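Local atomic coordinates of UDP-glucose:anthocyanidin 3-O-glucosyltransferase (Clitoria ternatea, PDB entry 4REM), a protein that belongs to the GT-B class of glycosyltransferases, in which two Rossmann-like domains face each other across a cleft that here holds the ligand DLM. Residues H17-L22 and A47-K52; D149-K154 and D181-G186; T273-P278 and R362-D367. All coordinates share one frame; numbering follows the deposited sequence.

Interaction 1: residues H17-L22 and A47-K52; sequences HLPPLL and AFLFTK. With DLM (3,5,7-trihydroxy-2-(3,4,5-trihydroxyphenyl)chromenium), chain B.
Leu49 sets its CG anti to the carbonyl carbon (chi1 -81°) while Leu22 sets its own anti to the backbone N (chi1 -177°), and the two leucines meet tip to tip: Leu49 CD1 lies 4.0 Å from Leu22 CD2 and also touches Leu22 CB. The same methyl of Leu49 reaches Leu18, 3.7 Å from its CB, so it rests against two residues one helical turn apart. The other branch, Leu49 CD2, lies 4.0 Å from the backbone N of Pro19. Two phenylalanines flank this leucine. Phe48 receives Pro19 CD at its ring edge, the two side chains crossing at about a right angle, and Leu18 CD1 approaches Phe48 CD2 at 3.8 Å. Phe50 gives one face to Leu49 CB, and its CE1 lies 3.5 Å from Leu22 CD1. No hydrogen bond crosses between the segments. His17, at the start of the first segment, faces the ligand instead: His17 NE2 and DLM O27 share a hydrogen bond of 2.5 Å, and Asp114 holds ND1, which fixes the ring's rotation. In the N-terminal Rossmann-like domain, helix 18-31 follows strand 6-10 and helix 43-50 follows the neighbouring strand 36-42. Pro20 and Leu21 pack on Phe134 of strand 131-135, and Phe50 meets Phe39 of strand 36-42 edge-to-face.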
loop_
_atom_site.group_PDB
_atom_site.type_symbol
_atom_site.label_atom_id
_atom_site.label_comp_id
_atom_site.label_asym_id
_atom_site.label_seq_id
_atom_site.Cartn_x
_atom_site.Cartn_y
_atom_site.Cartn_z
ATOM N N HIS A 17 6.271 -1.749 1.070
ATOM C CA HIS A 17 5.953 -2.493 2.284
ATOM C C HIS A 17 6.819 -2.040 3.459
ATOM O O HIS A 17 6.476 -2.268 4.618
ATOM C CB HIS A 17 6.147 -3.996 2.060
ATOM C CG HIS A 17 5.043 -4.648 1.288
ATOM N ND1 HIS A 17 4.065 -5.410 1.892
ATOM C CD2 HIS A 17 4.770 -4.667 -0.038
ATOM C CE1 HIS A 17 3.233 -5.864 0.969
ATOM N NE2 HIS A 17 3.639 -5.427 -0.208
ATOM N N LEU A 18 7.941 -1.400 3.150
ATOM C CA LEU A 18 8.928 -1.036 4.164
ATOM C C LEU A 18 8.588 0.205 5.017
ATOM O O LEU A 18 8.636 0.130 6.247
ATOM C CB LEU A 18 10.332 -0.942 3.542
ATOM C CG LEU A 18 10.936 -2.266 3.073
ATOM C CD1 LEU A 18 11.946 -2.050 1.954
ATOM C CD2 LEU A 18 11.585 -2.982 4.243
ATOM N N PRO A 19 8.245 1.345 4.383
ATOM C CA PRO A 19 7.895 2.506 5.217
ATOM C C PRO A 19 6.703 2.336 6.186
ATOM O O PRO A 19 6.818 2.812 7.318
ATOM C CB PRO A 19 7.604 3.604 4.185
ATOM C CG PRO A 19 8.391 3.206 2.985
ATOM C CD PRO A 19 8.310 1.710 2.954
ATOM N N PRO A 20 5.590 1.692 5.767
ATOM C CA PRO A 20 4.465 1.643 6.711
ATOM C C PRO A 20 4.756 0.815 7.963
ATOM O O PRO A 20 4.178 1.086 9.015
ATOM C CB PRO A 20 3.350 0.970 5.896
ATOM C CG PRO A 20 3.750 1.131 4.473
ATOM C CD PRO A 20 5.237 1.054 4.485
ATOM N N LEU A 21 5.629 -0.182 7.852
ATOM C CA LEU A 21 5.979 -1.003 9.007
ATOM C C LEU A 21 6.982 -0.292 9.913
ATOM O O LEU A 21 6.931 -0.434 11.135
ATOM C CB LEU A 21 6.511 -2.369 8.571
ATOM C CG LEU A 21 6.744 -3.369 9.703
ATOM C CD1 LEU A 21 5.526 -3.421 10.600
ATOM C CD2 LEU A 21 7.042 -4.743 9.155
ATOM N N LEU A 22 7.890 0.474 9.315
ATOM C CA LEU A 22 8.815 1.287 10.095
ATOM C C LEU A 22 8.040 2.364 10.845
ATOM O O LEU A 22 8.336 2.669 11.999
ATOM C CB LEU A 22 9.879 1.923 9.199
ATOM C CG LEU A 22 10.935 2.734 9.952
ATOM C CD1 LEU A 22 11.715 1.824 10.883
ATOM C CD2 LEU A 22 11.868 3.472 9.003
ATOM N N ALA A 47 19.129 -0.706 3.552
ATOM C CA ALA A 47 19.711 0.456 2.895
ATOM C C ALA A 47 18.611 1.425 2.469
ATOM O O ALA A 47 18.773 2.640 2.551
ATOM C CB ALA A 47 20.546 0.033 1.699
ATOM N N PHE A 48 17.489 0.873 2.021
ATOM C CA PHE A 48 16.356 1.673 1.574
ATOM C C PHE A 48 15.764 2.517 2.703
ATOM O O PHE A 48 15.418 3.681 2.503
ATOM C CB PHE A 48 15.279 0.766 0.977
ATOM C CG PHE A 48 14.072 1.504 0.477
ATOM C CD1 PHE A 48 14.094 2.136 -0.755
ATOM C CD2 PHE A 48 12.912 1.559 1.235
ATOM C CE1 PHE A 48 12.984 2.815 -1.222
ATOM C CE2 PHE A 48 11.798 2.236 0.774
ATOM C CZ PHE A 48 11.835 2.865 -0.457
ATOM N N LEU A 49 15.649 1.925 3.889
ATOM C CA LEU A 49 14.997 2.592 5.014
ATOM C C LEU A 49 15.937 3.422 5.892
ATOM O O LEU A 49 15.587 4.526 6.301
ATOM C CB LEU A 49 14.246 1.579 5.888
ATOM C CG LEU A 49 12.856 1.133 5.436
ATOM C CD1 LEU A 49 12.163 0.326 6.525
ATOM C CD2 LEU A 49 12.013 2.333 5.041
ATOM N N PHE A 50 17.126 2.897 6.170
ATOM C CA PHE A 50 17.967 3.445 7.235
ATOM C C PHE A 50 19.277 4.117 6.809
ATOM O O PHE A 50 20.116 4.409 7.663
ATOM C CB PHE A 50 18.299 2.345 8.249
ATOM C CG PHE A 50 17.101 1.569 8.726
ATOM C CD1 PHE A 50 16.239 2.106 9.669
ATOM C CD2 PHE A 50 16.852 0.290 8.247
ATOM C CE1 PHE A 50 15.144 1.389 10.116
ATOM C CE2 PHE A 50 15.757 -0.431 8.691
ATOM C CZ PHE A 50 14.903 0.120 9.627
ATOM N N THR A 51 19.461 4.366 5.514
ATOM C CA THR A 51 20.737 4.902 5.022
ATOM C C THR A 51 21.121 6.241 5.662
ATOM O O THR A 51 22.123 6.327 6.375
ATOM C CB THR A 51 20.777 5.003 3.483
ATOM O OG1 THR A 51 20.892 3.687 2.926
ATOM C CG2 THR A 51 21.967 5.832 3.027
ATOM N N LYS A 52 20.335 7.278 5.407
ATOM C CA LYS A 52 20.545 8.553 6.080
ATOM C C LYS A 52 19.286 8.955 6.834
ATOM O O LYS A 52 18.502 9.787 6.376
ATOM C CB LYS A 52 21.001 9.635 5.099
ATOM C CG LYS A 52 22.499 9.588 4.802
ATOM C CD LYS A 52 22.816 10.153 3.424
ATOM C CE LYS A 52 23.454 11.531 3.502
ATOM N NZ LYS A 52 24.884 11.461 3.911
HETATM O O12 DLM B . 1.531 -7.942 -4.981
HETATM C C11 DLM B . 2.314 -7.020 -4.332
HETATM C C14 DLM B . 3.681 -6.800 -4.895
HETATM C C15 DLM B . 4.655 -6.046 -4.237
HETATM C C1 DLM B . -2.384 -8.805 -3.643
HETATM C C2 DLM B . -1.668 -7.856 -2.920
HETATM O O21 DLM B . 6.857 -5.111 -4.121
HETATM O O22 DLM B . 5.421 -7.862 -7.955
HETATM C C3 DLM B . -0.285 -7.521 -3.355
HETATM C C18 DLM B . 5.188 -7.266 -6.752
HETATM C C19 DLM B . 3.954 -7.396 -6.125
HETATM C C17 DLM B . 6.249 -6.473 -6.087
HETATM O O24 DLM B . 7.474 -6.321 -6.665
HETATM C C16 DLM B . 5.925 -5.854 -4.780
HETATM C C10 DLM B . 1.775 -6.305 -3.129
HETATM O O27 DLM B . 2.504 -5.378 -2.446
HETATM C C9 DLM B . 0.488 -6.583 -2.683
HETATM C C4 DLM B . 0.264 -8.219 -4.541
HETATM C C5 DLM B . -0.530 -9.154 -5.193
HETATM C C6 DLM B . -1.826 -9.439 -4.754
HETATM O O29 DLM B . -2.564 -10.364 -5.429
HETATM O O30 DLM B . -2.225 -7.247 -1.837
#

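Interaction 2: residues D149-K154 and D181-G186; sequences DLIRDK and DMLDVG. With DLM (3,5,7-trihydroxy-2-(3,4,5-trihydroxyphenyl)chromenium), chain B.
Ile151 and Met182 form the tightly packed part of the contact: the fully extended methionine chain crosses the isoleucine at about a right angle, and its CE methyl ends 3.5 Å from Ile151 CD1. Leu144 and Phe166 also touch Ile151, and Ile148 touches Met182, so apolar groups surround the pair. Beside it Leu183 bends its CD2 back over the helix, 4.0 Å from Arg152 CA, while the Leu183 and Arg152 side chains run past each other in opposite directions. Arg152 carries the polar bond. Extended from CG to NE, it lays its guanidinium beside the short, weakly bonded helix 180-183, and NE donates to Met182 O at 2.8 Å with an N-H...O angle of 158°. The acceptor lies in the guanidinium plane, and the weaker bond from NH2 to the same oxygen, 3.2 Å long, further limits rotation of the group. Helices 148-157 and 180-183 both belong to the long connection between strands 131-135 and 208-211 of the N-terminal Rossmann-like domain of the GT-B fold, at the periphery of the chain. Toward solvent the contact loosens: exposed Val185 merely rests CG2 over one face of the guanidinium, 4.1 Å from Arg152 CZ, and Arg152 NH2 stays 3.9 Å from Asp184 O, without a hydrogen bond. Asp181, which leaves its backbone away from helix 148-157, serves the ligand, its OD2 accepting a hydrogen bond from DLM O29 at 2.9 Å.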
loop_
_atom_site.group_PDB
_atom_site.type_symbol
_atom_site.label_atom_id
_atom_site.label_comp_id
_atom_site.label_asym_id
_atom_site.label_seq_id
_atom_site.Cartn_x
_atom_site.Cartn_y
_atom_site.Cartn_z
ATOM N N ASP A 149 -11.821 -20.609 -2.972
ATOM C CA ASP A 149 -12.529 -21.626 -3.745
ATOM C C ASP A 149 -13.821 -21.083 -4.354
ATOM O O ASP A 149 -14.128 -21.356 -5.512
ATOM C CB ASP A 149 -12.814 -22.866 -2.890
ATOM C CG ASP A 149 -11.555 -23.637 -2.542
ATOM O OD1 ASP A 149 -10.496 -23.341 -3.128
ATOM O OD2 ASP A 149 -11.630 -24.548 -1.691
ATOM N N LEU A 150 -14.570 -20.315 -3.570
ATOM C CA LEU A 150 -15.783 -19.670 -4.066
ATOM C C LEU A 150 -15.461 -18.693 -5.194
ATOM O O LEU A 150 -16.189 -18.609 -6.182
ATOM C CB LEU A 150 -16.510 -18.924 -2.944
ATOM C CG LEU A 150 -17.598 -19.667 -2.169
ATOM C CD1 LEU A 150 -18.426 -18.693 -1.336
ATOM C CD2 LEU A 150 -18.486 -20.462 -3.112
ATOM N N ILE A 151 -14.364 -17.960 -5.034
ATOM C CA ILE A 151 -13.961 -16.953 -6.006
ATOM C C ILE A 151 -13.399 -17.581 -7.284
ATOM O O ILE A 151 -13.722 -17.142 -8.387
ATOM C CB ILE A 151 -12.966 -15.952 -5.384
ATOM C CG1 ILE A 151 -13.701 -15.070 -4.375
ATOM C CG2 ILE A 151 -12.320 -15.094 -6.456
ATOM C CD1 ILE A 151 -12.813 -14.219 -3.509
ATOM N N ARG A 152 -12.572 -18.611 -7.131
ATOM C CA ARG A 152 -12.035 -19.335 -8.278
ATOM C C ARG A 152 -13.146 -19.985 -9.096
ATOM O O ARG A 152 -13.078 -20.022 -10.324
ATOM C CB ARG A 152 -11.031 -20.398 -7.828
ATOM C CG ARG A 152 -9.657 -19.853 -7.473
ATOM C CD ARG A 152 -8.736 -20.947 -6.971
ATOM N NE ARG A 152 -7.367 -20.467 -6.822
ATOM C CZ ARG A 152 -6.378 -21.171 -6.283
ATOM N NH1 ARG A 152 -6.601 -22.394 -5.828
ATOM N NH2 ARG A 152 -5.165 -20.646 -6.192
ATOM N N ASP A 153 -14.165 -20.495 -8.414
ATOM C CA ASP A 153 -15.285 -21.130 -9.098
ATOM C C ASP A 153 -16.122 -20.107 -9.861
ATOM O O ASP A 153 -16.526 -20.351 -10.996
ATOM C CB ASP A 153 -16.164 -21.898 -8.108
ATOM C CG ASP A 153 -17.198 -22.763 -8.801
ATOM O OD1 ASP A 153 -16.814 -23.558 -9.684
ATOM O OD2 ASP A 153 -18.396 -22.643 -8.474
ATOM N N LYS A 154 -16.370 -18.960 -9.237
ATOM C CA LYS A 154 -17.202 -17.929 -9.847
ATOM C C LYS A 154 -16.481 -17.239 -11.004
ATOM O O LYS A 154 -17.099 -16.901 -12.014
ATOM C CB LYS A 154 -17.646 -16.899 -8.803
ATOM C CG LYS A 154 -18.887 -16.099 -9.200
ATOM C CD LYS A 154 -19.215 -15.029 -8.168
ATOM C CE LYS A 154 -20.712 -14.948 -7.896
ATOM N NZ LYS A 154 -21.503 -14.477 -9.066
ATOM N N ASP A 181 -3.221 -13.594 -9.687
ATOM C CA ASP A 181 -2.412 -14.657 -9.088
ATOM C C ASP A 181 -3.194 -15.503 -8.078
ATOM O O ASP A 181 -2.733 -16.561 -7.654
ATOM C CB ASP A 181 -1.123 -14.098 -8.471
ATOM C CG ASP A 181 -1.367 -12.902 -7.572
ATOM O OD1 ASP A 181 -0.541 -11.967 -7.603
ATOM O OD2 ASP A 181 -2.369 -12.896 -6.825
ATOM N N MET A 182 -4.378 -15.028 -7.705
ATOM C CA MET A 182 -5.282 -15.777 -6.843
ATOM C C MET A 182 -6.018 -16.842 -7.659
ATOM O O MET A 182 -6.448 -17.868 -7.129
ATOM C CB MET A 182 -6.277 -14.819 -6.188
ATOM C CG MET A 182 -7.297 -15.471 -5.278
ATOM S SD MET A 182 -8.212 -14.239 -4.335
ATOM C CE MET A 182 -9.482 -15.268 -3.618
ATOM N N LEU A 183 -6.145 -16.591 -8.958
ATOM C CA LEU A 183 -6.841 -17.503 -9.858
ATOM C C LEU A 183 -5.873 -18.454 -10.557
ATOM O O LEU A 183 -6.262 -19.548 -10.971
ATOM C CB LEU A 183 -7.636 -16.717 -10.901
ATOM C CG LEU A 183 -8.635 -15.690 -10.372
ATOM C CD1 LEU A 183 -9.218 -14.872 -11.514
ATOM C CD2 LEU A 183 -9.736 -16.368 -9.579
ATOM N N ASP A 184 -4.616 -18.032 -10.690
ATOM C CA ASP A 184 -3.598 -18.837 -11.365
ATOM C C ASP A 184 -3.368 -20.190 -10.688
ATOM O O ASP A 184 -3.136 -20.267 -9.480
ATOM C CB ASP A 184 -2.277 -18.068 -11.479
ATOM C CG ASP A 184 -2.299 -17.030 -12.586
ATOM O OD1 ASP A 184 -3.112 -17.171 -13.523
ATOM O OD2 ASP A 184 -1.494 -16.077 -12.523
ATOM N N VAL A 185 -3.431 -21.253 -11.485
ATOM C CA VAL A 185 -3.294 -22.614 -10.982
ATOM C C VAL A 185 -2.281 -23.399 -11.812
ATOM O O VAL A 185 -2.352 -23.408 -13.043
ATOM C CB VAL A 185 -4.654 -23.357 -11.000
ATOM C CG1 VAL A 185 -4.456 -24.854 -10.826
ATOM C CG2 VAL A 185 -5.577 -22.813 -9.922
ATOM N N GLY A 186 -1.334 -24.045 -11.138
ATOM C CA GLY A 186 -0.357 -24.884 -11.810
ATOM C C GLY A 186 0.936 -24.181 -12.181
ATOM O O GLY A 186 1.621 -23.626 -11.324
HETATM O O12 DLM B . 1.531 -7.942 -4.981
HETATM C C11 DLM B . 2.314 -7.020 -4.332
HETATM C C14 DLM B . 3.681 -6.800 -4.895
HETATM C C15 DLM B . 4.655 -6.046 -4.237
HETATM C C1 DLM B . -2.384 -8.805 -3.643
HETATM C C2 DLM B . -1.668 -7.856 -2.920
HETATM O O21 DLM B . 6.857 -5.111 -4.121
HETATM O O22 DLM B . 5.421 -7.862 -7.955
HETATM C C3 DLM B . -0.285 -7.521 -3.355
HETATM C C18 DLM B . 5.188 -7.266 -6.752
HETATM C C19 DLM B . 3.954 -7.396 -6.125
HETATM C C17 DLM B . 6.249 -6.473 -6.087
HETATM O O24 DLM B . 7.474 -6.321 -6.665
HETATM C C16 DLM B . 5.925 -5.854 -4.780
HETATM C C10 DLM B . 1.775 -6.305 -3.129
HETATM O O27 DLM B . 2.504 -5.378 -2.446
HETATM C C9 DLM B . 0.488 -6.583 -2.683
HETATM C C4 DLM B . 0.264 -8.219 -4.541
HETATM C C5 DLM B . -0.530 -9.154 -5.193
HETATM C C6 DLM B . -1.826 -9.439 -4.754
HETATM O O29 DLM B . -2.564 -10.364 -5.429
HETATM O O30 DLM B . -2.225 -7.247 -1.837
#

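Interaction 3: residues T273-P278 and R362-D367; sequences TVVSPP and RPFFGD. With DLM (3,5,7-trihydroxy-2-(3,4,5-trihydroxyphenyl)chromenium), chain B.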
loop_
_atom_site.group_PDB
_atom_site.type_symbol
_atom_site.label_atom_id
_atom_site.label_comp_id
_atom_site.label_asym_id
_atom_site.label_seq_id
_atom_site.Cartn_x
_atom_site.Cartn_y
_atom_site.Cartn_z
ATOM N N THR A 273 6.063 2.728 -8.912
ATOM C CA THR A 273 7.448 2.400 -9.241
ATOM C C THR A 273 7.644 0.935 -9.632
ATOM O O THR A 273 8.657 0.575 -10.233
ATOM C CB THR A 273 8.384 2.738 -8.072
ATOM O OG1 THR A 273 7.965 2.024 -6.903
ATOM C CG2 THR A 273 8.351 4.229 -7.785
ATOM N N VAL A 274 6.674 0.096 -9.277
ATOM C CA VAL A 274 6.691 -1.319 -9.637
ATOM C C VAL A 274 6.066 -1.503 -11.015
ATOM O O VAL A 274 6.460 -2.380 -11.786
ATOM C CB VAL A 274 5.901 -2.162 -8.609
ATOM C CG1 VAL A 274 5.896 -3.636 -8.995
ATOM C CG2 VAL A 274 6.478 -1.982 -7.216
ATOM N N VAL A 275 5.099 -0.645 -11.320
ATOM C CA VAL A 275 4.292 -0.768 -12.529
ATOM C C VAL A 275 5.034 -0.404 -13.815
ATOM O O VAL A 275 5.576 0.694 -13.947
ATOM C CB VAL A 275 3.018 0.094 -12.420
ATOM C CG1 VAL A 275 2.295 0.161 -13.756
ATOM C CG2 VAL A 275 2.105 -0.445 -11.324
ATOM N N SER A 276 5.049 -1.341 -14.759
ATOM C CA SER A 276 5.572 -1.088 -16.096
ATOM C C SER A 276 4.417 -1.031 -17.092
ATOM O O SER A 276 3.992 -2.062 -17.618
ATOM C CB SER A 276 6.563 -2.182 -16.502
ATOM O OG SER A 276 7.173 -1.884 -17.747
ATOM N N PRO A 277 3.899 0.180 -17.353
ATOM C CA PRO A 277 2.744 0.344 -18.241
ATOM C C PRO A 277 3.140 0.221 -19.706
ATOM O O PRO A 277 4.256 0.601 -20.069
ATOM C CB PRO A 277 2.282 1.769 -17.941
ATOM C CG PRO A 277 3.537 2.487 -17.567
ATOM C CD PRO A 277 4.408 1.474 -16.862
ATOM N N PRO A 278 2.240 -0.321 -20.541
ATOM C CA PRO A 278 2.507 -0.422 -21.979
ATOM C C PRO A 278 2.758 0.951 -22.581
ATOM O O PRO A 278 2.048 1.898 -22.239
ATOM C CB PRO A 278 1.207 -1.006 -22.533
ATOM C CG PRO A 278 0.610 -1.750 -21.394
ATOM C CD PRO A 278 0.963 -0.953 -20.168
ATOM N N ARG A 362 -6.601 3.410 -12.834
ATOM C CA ARG A 362 -6.162 2.413 -13.801
ATOM C C ARG A 362 -5.304 1.387 -13.061
ATOM O O ARG A 362 -4.077 1.500 -13.033
ATOM C CB ARG A 362 -5.361 3.067 -14.932
ATOM C CG ARG A 362 -5.348 2.308 -16.268
ATOM C CD ARG A 362 -4.772 0.909 -16.130
ATOM N NE ARG A 362 -4.303 0.333 -17.385
ATOM C CZ ARG A 362 -3.963 -0.943 -17.525
ATOM N NH1 ARG A 362 -4.054 -1.765 -16.491
ATOM N NH2 ARG A 362 -3.539 -1.400 -18.693
ATOM N N PRO A 363 -5.951 0.371 -12.471
ATOM C CA PRO A 363 -5.251 -0.689 -11.739
ATOM C C PRO A 363 -4.514 -1.625 -12.690
ATOM O O PRO A 363 -5.023 -1.923 -13.770
ATOM C CB PRO A 363 -6.394 -1.437 -11.052
ATOM C CG PRO A 363 -7.566 -1.234 -11.947
ATOM C CD PRO A 363 -7.407 0.150 -12.514
ATOM N N PHE A 364 -3.334 -2.085 -12.291
ATOM C CA PHE A 364 -2.548 -2.964 -13.146
ATOM C C PHE A 364 -2.503 -4.413 -12.660
ATOM O O PHE A 364 -2.655 -5.341 -13.456
ATOM C CB PHE A 364 -1.131 -2.414 -13.331
ATOM C CG PHE A 364 -1.061 -1.211 -14.229
ATOM C CD1 PHE A 364 -0.894 -1.359 -15.598
ATOM C CD2 PHE A 364 -1.166 0.069 -13.706
ATOM C CE1 PHE A 364 -0.828 -0.254 -16.429
ATOM C CE2 PHE A 364 -1.101 1.179 -14.532
ATOM C CZ PHE A 364 -0.934 1.017 -15.897
ATOM N N PHE A 365 -2.298 -4.609 -11.362
ATOM C CA PHE A 365 -2.172 -5.953 -10.809
ATOM C C PHE A 365 -2.540 -6.005 -9.331
ATOM O O PHE A 365 -2.929 -4.998 -8.739
ATOM C CB PHE A 365 -0.745 -6.474 -10.995
ATOM C CG PHE A 365 0.283 -5.719 -10.199
ATOM C CD1 PHE A 365 0.730 -6.204 -8.979
ATOM C CD2 PHE A 365 0.801 -4.525 -10.671
ATOM C CE1 PHE A 365 1.676 -5.510 -8.243
ATOM C CE2 PHE A 365 1.748 -3.826 -9.943
ATOM C CZ PHE A 365 2.185 -4.319 -8.727
ATOM N N GLY A 366 -2.405 -7.191 -8.746
ATOM C CA GLY A 366 -2.630 -7.387 -7.327
ATOM C C GLY A 366 -4.004 -6.983 -6.837
ATOM O O GLY A 366 -5.019 -7.391 -7.401
ATOM N N ASP A 367 -4.027 -6.169 -5.786
ATOM C CA ASP A 367 -5.278 -5.728 -5.187
ATOM C C ASP A 367 -5.621 -4.294 -5.585
ATOM O O ASP A 367 -6.387 -3.618 -4.899
ATOM C CB ASP A 367 -5.210 -5.863 -3.664
ATOM C CG ASP A 367 -4.070 -5.071 -3.057
ATOM O OD1 ASP A 367 -3.194 -4.603 -3.807
ATOM O OD2 ASP A 367 -4.044 -4.928 -1.819
HETATM O O12 DLM B . 1.531 -7.942 -4.981
HETATM C C11 DLM B . 2.314 -7.020 -4.332
HETATM C C14 DLM B . 3.681 -6.800 -4.895
HETATM C C15 DLM B . 4.655 -6.046 -4.237
HETATM C C1 DLM B . -2.384 -8.805 -3.643
HETATM C C2 DLM B . -1.668 -7.856 -2.920
HETATM O O21 DLM B . 6.857 -5.111 -4.121
HETATM O O22 DLM B . 5.421 -7.862 -7.955
HETATM C C3 DLM B . -0.285 -7.521 -3.355
HETATM C C18 DLM B . 5.188 -7.266 -6.752
HETATM C C19 DLM B . 3.954 -7.396 -6.125
HETATM C C17 DLM B . 6.249 -6.473 -6.087
HETATM O O24 DLM B . 7.474 -6.321 -6.665
HETATM C C16 DLM B . 5.925 -5.854 -4.780
HETATM C C10 DLM B . 1.775 -6.305 -3.129
HETATM O O27 DLM B . 2.504 -5.378 -2.446
HETATM C C9 DLM B . 0.488 -6.583 -2.683
HETATM C C4 DLM B . 0.264 -8.219 -4.541
HETATM C C5 DLM B . -0.530 -9.154 -5.193
HETATM C C6 DLM B . -1.826 -9.439 -4.754
HETATM O O29 DLM B . -2.564 -10.364 -5.429
HETATM O O30 DLM B . -2.225 -7.247 -1.837
#
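Val274 begins the contact by setting CG1 3.8 Å from Phe365 CZ, the two side chains crossing at about a right angle. Both segments are loops of the C-terminal Rossmann-like domain: 273-278 comes after strand 266-270, whereas the loop 362-367 comes after strand 359-361, at the end of the plant glycosyltransferase (PSPG) signature. Since the sheet is parallel, both emerge at the same edge of it. The same Val274 methyl is near the ligand, 3.9 Å from DLM O24, and Phe365 CE1 lies 3.6 Å from DLM C19, so valine and ring together line that side of the pocket. Val275 is forked between two rings. With CG1 anti to its backbone N (chi1 170°), that methyl makes a CH-pi contact over the face of Phe364, 3.5 Å from the ring centroid and 15° off the normal; CG2 meets the edge of Phe365, 3.7 Å from its CE2. The other face of Phe364 lies on Arg362 CD, so the ring is sandwiched between valine and arginine, and Phe364 CE1 sits over the centre of the Arg362 guanidinium, 3.4 Å above its plane. Arg362 is itself held by a bond from NH1 to Pro363 O and by a salt bridge to Glu281 on helix 279-292. Pro277 then brings CB to 3.9 Å from Phe364 CZ. Pro278, at the N-cap position of helix 279-292, adds CD at the ring edge. Beyond the rings, Asp367 OD2 accepts a hydrogen bond from Val138 N and a weak one, 2.9 Å, from DLM O30.

Overall arrangement
Interactions 1 and 2 belong to the N-terminal Rossmann-like domain and interaction 3 to the C-terminal one, and all three border the same ligand without touching each other. Interaction 1, its centre about 14 Å from the centre of the chain, joins two helices mainly by aliphatic and aromatic side chains, with no hydrogen bond across. Interaction 2, its centre about 23 Å from that point, is the most peripheral and the one where a hydrogen bond crosses between segments. Interaction 3, centred about 13 Å from it, joins two loops by valines and prolines set against two phenylalanine rings. None is wholly buried. Interactions 2 and 3 each offer the ligand a carboxylate, the bond of interaction 3 being weak, whereas 17-22 offers an imidazole.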